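Local coordinates for protein DNA-binding response regulator, merR family (Colwellia psychrerythraea, PDB 3CNB) that probably binds DNA as a response regulator, this chain being its signal receiver domain, which is predicted to be phosphorylated on an aspartate, at residues L50-M63 and T82-L94. Numbering follows the deposited sequence.
Sequences LHTVKPDVVMLDLM and TANIIVIAMTGAL
Strands 57-61 and 86-91 run side by side and parallel, V57 beside I86 through D61 beside M90, their short axes 4.5 Å apart at closest and inclined by 24°. Six backbone hydrogen bonds zip them together, beginning with I86 N to D56 O and V58 N to I86 O and ending with L62 N to M90 O (2.9 Å), which is nearly straight at 175°. At the start of the ladder a water donates to both D56 O and N84 O. V57, M59, D61, I86, I88 and M90 line one face of the sheet, V58, L60, V87 and A89 the other. On the first, M59 and I88 lie alongside and point the same way, M59 SD 4.0 Å from I88 CB, while the M90 chain bends at its last torsion and brings its CE to D61 CB. I85, just before its strand, points CG2 into V58 CG1, a tight 3.4 Å contact. With CG1 anti to the carbonyl carbon (chi1 -64°), its other branch reaches back to L50 of helix 43-52 and to P55 in the following loop, I85 CD1 meeting L50 CD2 at 3.7 Å and P55 CG at 4.0 Å. Shortening I85 to an alanine is likely to strip L50 and P55 of their apolar partner, take away the close packing on V58 and open a gap between helix 43-52 and the sheet. Just past D61, M63 crosses T91 at about a right angle, M63 CG 3.4 Å from T91 OG1. D61, the predicted phosphorylation site, unmodified here, forms a salt bridge through OD1 with K113. Strand 57-61 is the middle strand of the five-stranded parallel sheet of the CheY-like receiver fold, 86-91 lies next to it, and the two belong to a beta-alpha-beta unit: helix 69-77 covers L60, L62 and V87, strand 10-14 flanks 57-61, and strand 109-112 borders 86-91.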
loop_
_atom_site.group_PDB
_atom_site.type_symbol
_atom_site.label_atom_id
_atom_site.label_comp_id
_atom_site.label_asym_id
_atom_site.label_seq_id
_atom_site.Cartn_x
_atom_site.Cartn_y
_atom_site.Cartn_z
ATOM N N LEU A 50 -0.644 -11.178 1.564
ATOM C CA LEU A 50 0.434 -10.741 2.467
ATOM C C LEU A 50 1.509 -11.809 2.611
ATOM O O LEU A 50 2.699 -11.513 2.592
ATOM C CB LEU A 50 -0.123 -10.464 3.856
ATOM C CG LEU A 50 0.263 -9.250 4.706
ATOM C CD1 LEU A 50 0.035 -9.571 6.163
ATOM C CD2 LEU A 50 1.680 -8.748 4.497
ATOM N N HIS A 51 1.079 -13.055 2.788
ATOM C CA HIS A 51 2.006 -14.165 2.973
ATOM C C HIS A 51 2.516 -14.733 1.657
ATOM O O HIS A 51 3.717 -14.963 1.513
ATOM C CB HIS A 51 1.354 -15.245 3.826
ATOM C CG HIS A 51 0.986 -14.769 5.193
ATOM N ND1 HIS A 51 1.879 -14.767 6.239
ATOM C CD2 HIS A 51 -0.166 -14.244 5.681
ATOM C CE1 HIS A 51 1.293 -14.272 7.315
ATOM N NE2 HIS A 51 0.055 -13.944 7.003
ATOM N N THR A 52 1.622 -14.953 0.696
ATOM C CA THR A 52 1.991 -15.740 -0.500
ATOM C C THR A 52 2.816 -14.956 -1.541
ATOM O O THR A 52 3.593 -15.533 -2.303
ATOM C CB THR A 52 0.766 -16.367 -1.189
ATOM O OG1 THR A 52 -0.120 -15.337 -1.637
ATOM C CG2 THR A 52 0.015 -17.280 -0.240
ATOM N N VAL A 53 2.618 -13.643 -1.571
ATOM C CA VAL A 53 3.277 -12.758 -2.521
ATOM C C VAL A 53 4.599 -12.273 -1.908
ATOM O O VAL A 53 5.536 -11.948 -2.631
ATOM C CB VAL A 53 2.298 -11.600 -2.894
ATOM C CG1 VAL A 53 2.993 -10.393 -3.476
ATOM C CG2 VAL A 53 1.192 -12.123 -3.828
ATOM N N LYS A 54 4.665 -12.281 -0.574
ATOM C CA LYS A 54 5.793 -11.743 0.206
ATOM C C LYS A 54 6.219 -10.361 -0.309
ATOM O O LYS A 54 7.334 -10.212 -0.808
ATOM C CB LYS A 54 6.988 -12.707 0.204
ATOM C CG LYS A 54 6.717 -14.080 0.800
ATOM C CD LYS A 54 7.451 -15.184 0.036
ATOM C CE LYS A 54 8.925 -15.258 0.415
ATOM N NZ LYS A 54 9.620 -16.389 -0.266
ATOM N N PRO A 55 5.336 -9.352 -0.181
ATOM C CA PRO A 55 5.595 -8.084 -0.861
ATOM C C PRO A 55 6.651 -7.266 -0.148
ATOM O O PRO A 55 6.853 -7.410 1.064
ATOM C CB PRO A 55 4.239 -7.382 -0.820
ATOM C CG PRO A 55 3.556 -7.940 0.413
ATOM C CD PRO A 55 4.095 -9.320 0.626
ATOM N N ASP A 56 7.360 -6.441 -0.898
ATOM C CA ASP A 56 8.340 -5.550 -0.295
ATOM C C ASP A 56 7.647 -4.253 0.046
ATOM O O ASP A 56 8.044 -3.563 0.963
ATOM C CB ASP A 56 9.480 -5.311 -1.272
ATOM C CG ASP A 56 10.223 -6.588 -1.597
ATOM O OD1 ASP A 56 10.922 -7.096 -0.695
ATOM O OD2 ASP A 56 10.078 -7.093 -2.723
ATOM N N VAL A 57 6.609 -3.949 -0.735
ATOM C CA VAL A 57 5.807 -2.746 -0.621
ATOM C C VAL A 57 4.327 -3.132 -0.600
ATOM O O VAL A 57 3.892 -3.955 -1.413
ATOM C CB VAL A 57 6.059 -1.762 -1.825
ATOM C CG1 VAL A 57 5.192 -0.510 -1.694
ATOM C CG2 VAL A 57 7.539 -1.348 -1.905
ATOM N N VAL A 58 3.554 -2.574 0.330
ATOM C CA VAL A 58 2.084 -2.628 0.175
ATOM C C VAL A 58 1.423 -1.267 0.082
ATOM O O VAL A 58 1.649 -0.367 0.913
ATOM C CB VAL A 58 1.263 -3.580 1.174
ATOM C CG1 VAL A 58 2.086 -4.709 1.767
ATOM C CG2 VAL A 58 0.437 -2.815 2.219
ATOM N N MET A 59 0.608 -1.140 -0.957
ATOM C CA MET A 59 -0.250 0.003 -1.153
ATOM C C MET A 59 -1.582 -0.354 -0.512
ATOM O O MET A 59 -2.274 -1.272 -0.952
ATOM C CB MET A 59 -0.405 0.310 -2.651
ATOM C CG MET A 59 0.933 0.385 -3.420
ATOM S SD MET A 59 1.868 1.905 -3.154
ATOM C CE MET A 59 0.715 3.098 -3.764
ATOM N N LEU A 60 -1.935 0.393 0.520
ATOM C CA LEU A 60 -3.060 0.067 1.377
ATOM C C LEU A 60 -4.195 1.095 1.294
ATOM O O LEU A 60 -4.063 2.231 1.765
ATOM C CB LEU A 60 -2.553 -0.057 2.826
ATOM C CG LEU A 60 -3.559 -0.367 3.946
ATOM C CD1 LEU A 60 -4.077 -1.779 3.815
ATOM C CD2 LEU A 60 -2.943 -0.160 5.301
ATOM N N ASP A 61 -5.318 0.700 0.706
ATOM C CA ASP A 61 -6.498 1.555 0.701
ATOM C C ASP A 61 -7.221 1.453 2.053
ATOM O O ASP A 61 -7.688 0.379 2.438
ATOM C CB ASP A 61 -7.401 1.185 -0.482
ATOM C CG ASP A 61 -8.676 2.018 -0.558
ATOM O OD1 ASP A 61 -8.662 3.223 -0.227
ATOM O OD2 ASP A 61 -9.707 1.458 -0.988
ATOM N N LEU A 62 -7.310 2.580 2.759
ATOM C CA LEU A 62 -7.958 2.665 4.067
ATOM C C LEU A 62 -9.498 2.723 4.024
ATOM O O LEU A 62 -10.150 3.004 5.045
ATOM C CB LEU A 62 -7.448 3.891 4.838
ATOM C CG LEU A 62 -5.970 4.130 5.089
ATOM C CD1 LEU A 62 -5.763 5.331 6.019
ATOM C CD2 LEU A 62 -5.372 2.860 5.667
ATOM N N MET A 63 -10.083 2.500 2.853
ATOM C CA MET A 63 -11.529 2.579 2.723
ATOM C C MET A 63 -12.067 1.354 2.019
ATOM O O MET A 63 -13.183 1.381 1.484
ATOM C CB MET A 63 -11.936 3.860 1.994
ATOM C CG MET A 63 -11.638 5.134 2.779
ATOM S SD MET A 63 -12.659 6.505 2.295
ATOM C CE MET A 63 -12.647 6.325 0.505
ATOM N N THR A 82 6.826 -9.292 8.875
ATOM C CA THR A 82 6.324 -8.322 7.906
ATOM C C THR A 82 6.761 -6.881 8.234
ATOM O O THR A 82 6.420 -5.960 7.501
ATOM C CB THR A 82 4.785 -8.372 7.851
ATOM O OG1 THR A 82 4.279 -8.263 9.178
ATOM C CG2 THR A 82 4.271 -9.681 7.230
ATOM N N ALA A 83 7.501 -6.703 9.331
ATOM C CA ALA A 83 7.842 -5.370 9.859
ATOM C C ALA A 83 8.593 -4.491 8.871
ATOM O O ALA A 83 8.437 -3.271 8.898
ATOM C CB ALA A 83 8.629 -5.488 11.130
ATOM N N ASN A 84 9.378 -5.104 7.985
ATOM C CA ASN A 84 10.170 -4.359 6.993
ATOM C C ASN A 84 9.478 -3.987 5.680
ATOM O O ASN A 84 10.072 -3.298 4.829
ATOM C CB ASN A 84 11.487 -5.090 6.719
ATOM C CG ASN A 84 12.421 -5.027 7.901
ATOM O OD1 ASN A 84 12.625 -3.961 8.484
ATOM N ND2 ASN A 84 12.972 -6.166 8.283
ATOM N N ILE A 85 8.233 -4.434 5.512
ATOM C CA ILE A 85 7.419 -4.063 4.354
ATOM C C ILE A 85 7.178 -2.549 4.376
ATOM O O ILE A 85 6.836 -1.986 5.424
ATOM C CB ILE A 85 6.049 -4.822 4.360
ATOM C CG1 ILE A 85 6.254 -6.334 4.210
ATOM C CG2 ILE A 85 5.134 -4.318 3.261
ATOM C CD1 ILE A 85 4.932 -7.142 4.059
ATOM N N ILE A 86 7.391 -1.889 3.238
ATOM C CA ILE A 86 7.107 -0.456 3.121
ATOM C C ILE A 86 5.621 -0.290 2.851
ATOM O O ILE A 86 5.123 -0.723 1.810
ATOM C CB ILE A 86 7.887 0.214 1.959
ATOM C CG1 ILE A 86 9.400 0.084 2.148
ATOM C CG2 ILE A 86 7.451 1.696 1.770
ATOM C CD1 ILE A 86 10.140 -0.006 0.789
ATOM N N VAL A 87 4.922 0.323 3.803
ATOM C CA VAL A 87 3.496 0.507 3.712
ATOM C C VAL A 87 3.153 1.946 3.306
ATOM O O VAL A 87 3.484 2.899 4.008
ATOM C CB VAL A 87 2.775 0.149 5.048
ATOM C CG1 VAL A 87 1.308 0.533 4.981
ATOM C CG2 VAL A 87 2.923 -1.353 5.365
ATOM N N ILE A 88 2.462 2.081 2.181
ATOM C CA ILE A 88 1.969 3.374 1.739
ATOM C C ILE A 88 0.448 3.368 1.778
ATOM O O ILE A 88 -0.192 2.666 1.000
ATOM C CB ILE A 88 2.515 3.715 0.317
ATOM C CG1 ILE A 88 4.052 3.822 0.363
ATOM C CG2 ILE A 88 1.936 5.029 -0.197
ATOM C CD1 ILE A 88 4.706 3.889 -0.976
ATOM N N ALA A 89 -0.133 4.156 2.680
ATOM C CA ALA A 89 -1.586 4.274 2.748
ATOM C C ALA A 89 -2.169 5.161 1.641
ATOM O O ALA A 89 -1.524 6.088 1.166
ATOM C CB ALA A 89 -2.023 4.785 4.119
ATOM N N MET A 90 -3.403 4.853 1.243
ATOM C CA MET A 90 -4.198 5.677 0.334
ATOM C C MET A 90 -5.595 5.802 0.946
ATOM O O MET A 90 -6.074 4.863 1.580
ATOM C CB MET A 90 -4.345 5.022 -1.051
ATOM C CG MET A 90 -3.149 4.268 -1.577
ATOM S SD MET A 90 -3.490 3.569 -3.180
ATOM C CE MET A 90 -4.254 2.005 -2.741
ATOM N N THR A 91 -6.247 6.943 0.753
ATOM C CA THR A 91 -7.617 7.161 1.251
ATOM C C THR A 91 -8.342 8.253 0.456
ATOM O O THR A 91 -7.704 9.099 -0.153
ATOM C CB THR A 91 -7.670 7.439 2.792
ATOM O OG1 THR A 91 -9.021 7.327 3.249
ATOM C CG2 THR A 91 -7.105 8.815 3.172
ATOM N N GLY A 92 -9.673 8.206 0.440
ATOM C CA GLY A 92 -10.485 9.235 -0.218
ATOM C C GLY A 92 -10.384 10.537 0.547
ATOM O O GLY A 92 -9.527 11.378 0.251
ATOM N N ALA A 93 -11.239 10.699 1.551
ATOM C CA ALA A 93 -11.197 11.896 2.384
ATOM C C ALA A 93 -10.009 11.879 3.367
ATOM O O ALA A 93 -10.092 11.271 4.442
ATOM C CB ALA A 93 -12.536 12.092 3.120
ATOM N N LEU A 94 -8.900 12.517 2.970
ATOM C CA LEU A 94 -7.799 12.819 3.888
ATOM C C LEU A 94 -8.268 13.786 4.961
ATOM O O LEU A 94 -8.746 14.885 4.652
ATOM C CB LEU A 94 -6.622 13.512 3.184
ATOM C CG LEU A 94 -5.423 12.881 2.480
ATOM C CD1 LEU A 94 -4.296 13.897 2.375
ATOM C CD2 LEU A 94 -4.926 11.658 3.169
HETATM O O HOH W 1 10.928 -3.667 2.202
#